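CREG-like beta-barrel domain-containing protein (Agrobacterium tumefaciens, PDB 3DNH) is of unknown function but carries a CREG-like split beta-barrel related to the pyridoxamine 5'-phosphate oxidase family, and might bind a flavin as some relatives do. Local coordinates at residues Ala32-His37 against Arg234-Glu239. Sequence-based numbering, arbitrary orientation.
Sequences ARDVLH and RLWFAE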
# COMPACT_ATOMS: atom_id res chain seq x y z
N ALA A 32 -5.46 -0.82 -16.21
CA ALA A 32 -5.19 0.43 -15.51
C ALA A 32 -6.43 1.17 -15.02
O ALA A 32 -6.47 1.61 -13.88
CB ALA A 32 -4.33 1.37 -16.40
N ARG A 33 -7.43 1.32 -15.88
CA ARG A 33 -8.65 2.05 -15.55
C ARG A 33 -9.45 1.28 -14.50
O ARG A 33 -10.11 1.88 -13.66
CB ARG A 33 -9.48 2.36 -16.81
CG ARG A 33 -8.91 3.57 -17.56
CD ARG A 33 -9.75 3.94 -18.79
NE ARG A 33 -10.94 4.69 -18.38
CZ ARG A 33 -12.01 4.78 -19.14
NH1 ARG A 33 -11.99 4.21 -20.33
NH2 ARG A 33 -13.08 5.47 -18.72
N ASP A 34 -9.33 -0.03 -14.52
CA ASP A 34 -9.99 -0.87 -13.52
C ASP A 34 -9.34 -0.71 -12.17
O ASP A 34 -10.03 -0.55 -11.17
CB ASP A 34 -9.97 -2.34 -13.92
CG ASP A 34 -11.16 -3.10 -13.36
OD1 ASP A 34 -12.31 -2.61 -13.52
OD2 ASP A 34 -10.95 -4.19 -12.78
N VAL A 35 -8.01 -0.71 -12.13
CA VAL A 35 -7.28 -0.45 -10.86
C VAL A 35 -7.59 0.94 -10.36
O VAL A 35 -7.72 1.18 -9.13
CB VAL A 35 -5.74 -0.58 -11.05
CG1 VAL A 35 -5.00 -0.22 -9.75
CG2 VAL A 35 -5.37 -2.00 -11.47
N LEU A 36 -7.64 1.89 -11.30
CA LEU A 36 -7.95 3.25 -10.95
C LEU A 36 -9.28 3.35 -10.20
O LEU A 36 -9.36 4.04 -9.15
CB LEU A 36 -8.00 4.13 -12.18
CG LEU A 36 -8.44 5.59 -12.01
CD1 LEU A 36 -7.44 6.44 -11.27
CD2 LEU A 36 -8.70 6.13 -13.44
N HIS A 37 -10.29 2.65 -10.70
CA HIS A 37 -11.63 2.82 -10.17
C HIS A 37 -11.96 1.96 -8.96
O HIS A 37 -12.97 2.19 -8.27
CB HIS A 37 -12.66 2.64 -11.27
CG HIS A 37 -12.79 3.84 -12.19
ND1 HIS A 37 -13.76 4.81 -12.01
CD2 HIS A 37 -12.07 4.23 -13.27
CE1 HIS A 37 -13.62 5.76 -12.93
NE2 HIS A 37 -12.61 5.43 -13.71
N ARG A 234 -16.37 -1.78 -10.40
CA ARG A 234 -16.71 -0.97 -11.56
C ARG A 234 -17.36 -1.84 -12.63
O ARG A 234 -16.74 -2.80 -13.12
CB ARG A 234 -15.50 -0.20 -12.15
CG ARG A 234 -15.98 0.68 -13.31
CD ARG A 234 -14.95 1.57 -13.83
NE ARG A 234 -15.36 2.38 -14.98
CZ ARG A 234 -16.17 3.45 -14.99
NH1 ARG A 234 -16.78 3.90 -13.89
NH2 ARG A 234 -16.35 4.09 -16.16
N LEU A 235 -18.58 -1.50 -13.00
CA LEU A 235 -19.30 -2.20 -14.11
C LEU A 235 -19.09 -1.39 -15.38
O LEU A 235 -19.50 -0.24 -15.43
CB LEU A 235 -20.80 -2.34 -13.81
CG LEU A 235 -21.72 -3.11 -14.80
CD1 LEU A 235 -21.23 -4.50 -15.04
CD2 LEU A 235 -23.18 -3.16 -14.28
N TRP A 236 -18.47 -1.99 -16.41
CA TRP A 236 -18.28 -1.30 -17.68
C TRP A 236 -19.43 -1.50 -18.63
O TRP A 236 -19.90 -2.63 -18.82
CB TRP A 236 -16.98 -1.75 -18.35
CG TRP A 236 -15.77 -1.41 -17.50
CD1 TRP A 236 -15.24 -2.17 -16.47
CD2 TRP A 236 -14.95 -0.24 -17.59
NE1 TRP A 236 -14.12 -1.57 -15.95
CE2 TRP A 236 -13.93 -0.37 -16.60
CE3 TRP A 236 -14.97 0.90 -18.41
CZ2 TRP A 236 -12.93 0.61 -16.41
CZ3 TRP A 236 -13.95 1.89 -18.23
CH2 TRP A 236 -12.97 1.73 -17.23
N PHE A 237 -19.88 -0.40 -19.23
CA PHE A 237 -20.93 -0.51 -20.26
C PHE A 237 -20.37 -1.19 -21.49
O PHE A 237 -19.16 -1.07 -21.76
CB PHE A 237 -21.47 0.87 -20.63
CG PHE A 237 -22.15 1.59 -19.49
CD1 PHE A 237 -23.01 0.89 -18.60
CD2 PHE A 237 -21.95 2.97 -19.30
CE1 PHE A 237 -23.65 1.51 -17.59
CE2 PHE A 237 -22.61 3.64 -18.24
CZ PHE A 237 -23.44 2.92 -17.39
N ALA A 238 -21.22 -1.90 -22.23
CA ALA A 238 -20.79 -2.45 -23.51
C ALA A 238 -20.50 -1.35 -24.55
O ALA A 238 -19.65 -1.52 -25.40
CB ALA A 238 -21.79 -3.50 -24.07
N GLU A 239 -21.24 -0.25 -24.50
CA GLU A 239 -20.93 0.90 -25.32
C GLU A 239 -21.13 2.19 -24.54
O GLU A 239 -21.78 2.19 -23.50
CB GLU A 239 -21.67 0.88 -26.68
CG GLU A 239 -23.17 0.91 -26.60
CD GLU A 239 -23.82 0.68 -27.95
OE1 GLU A 239 -25.06 0.56 -27.99
OE2 GLU A 239 -23.09 0.61 -28.96
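Trp236 points its indole N-H at the Asp34 carboxylate: in one of two Asp34 conformers, Trp236 NE1 donates to Asp34 OD1 over 3.2 Å, almost straight at 176° and within the indole plane. The oxygen is met on its anti side, well out of the carboxylate plane. In this conformer Asp34 reaches the indole edge because its CG stands anti to the backbone N (chi1 -151°). The far corner of the same indole meets Arg33, with Trp236 CH2 3.6 Å from Arg33 CB. A bend at chi3 turns one face of the Arg33 guanidinium to the benzene edge of the indole, edge to face, Trp236 CZ3 lying 3.6 Å from Arg33 CZ and the two planes nearly perpendicular. One turn along the helix, His37 takes the extended Arg234 across its ring face. Arg234 CD makes a CH-pi contact 3.9 Å from the centroid of the His37 ring, and the guanidinium stacks beyond it, tilted by 26°. Carboxylates grip the outer ends: Asp225 hydrogen-bonds His37 ND1 and salt-bridges Arg234 NH1, Asp220 pairs with Arg234 NH2, and Asp222 with Arg33 NH2. These probably offset the proximity of the two arginines. The contact thus joins helix 28-38, which packs on barrel strand 106-115, to edge strand 232-236 of the separate three-stranded antiparallel sheet, linking the split barrel to the C-terminal alpha/beta part.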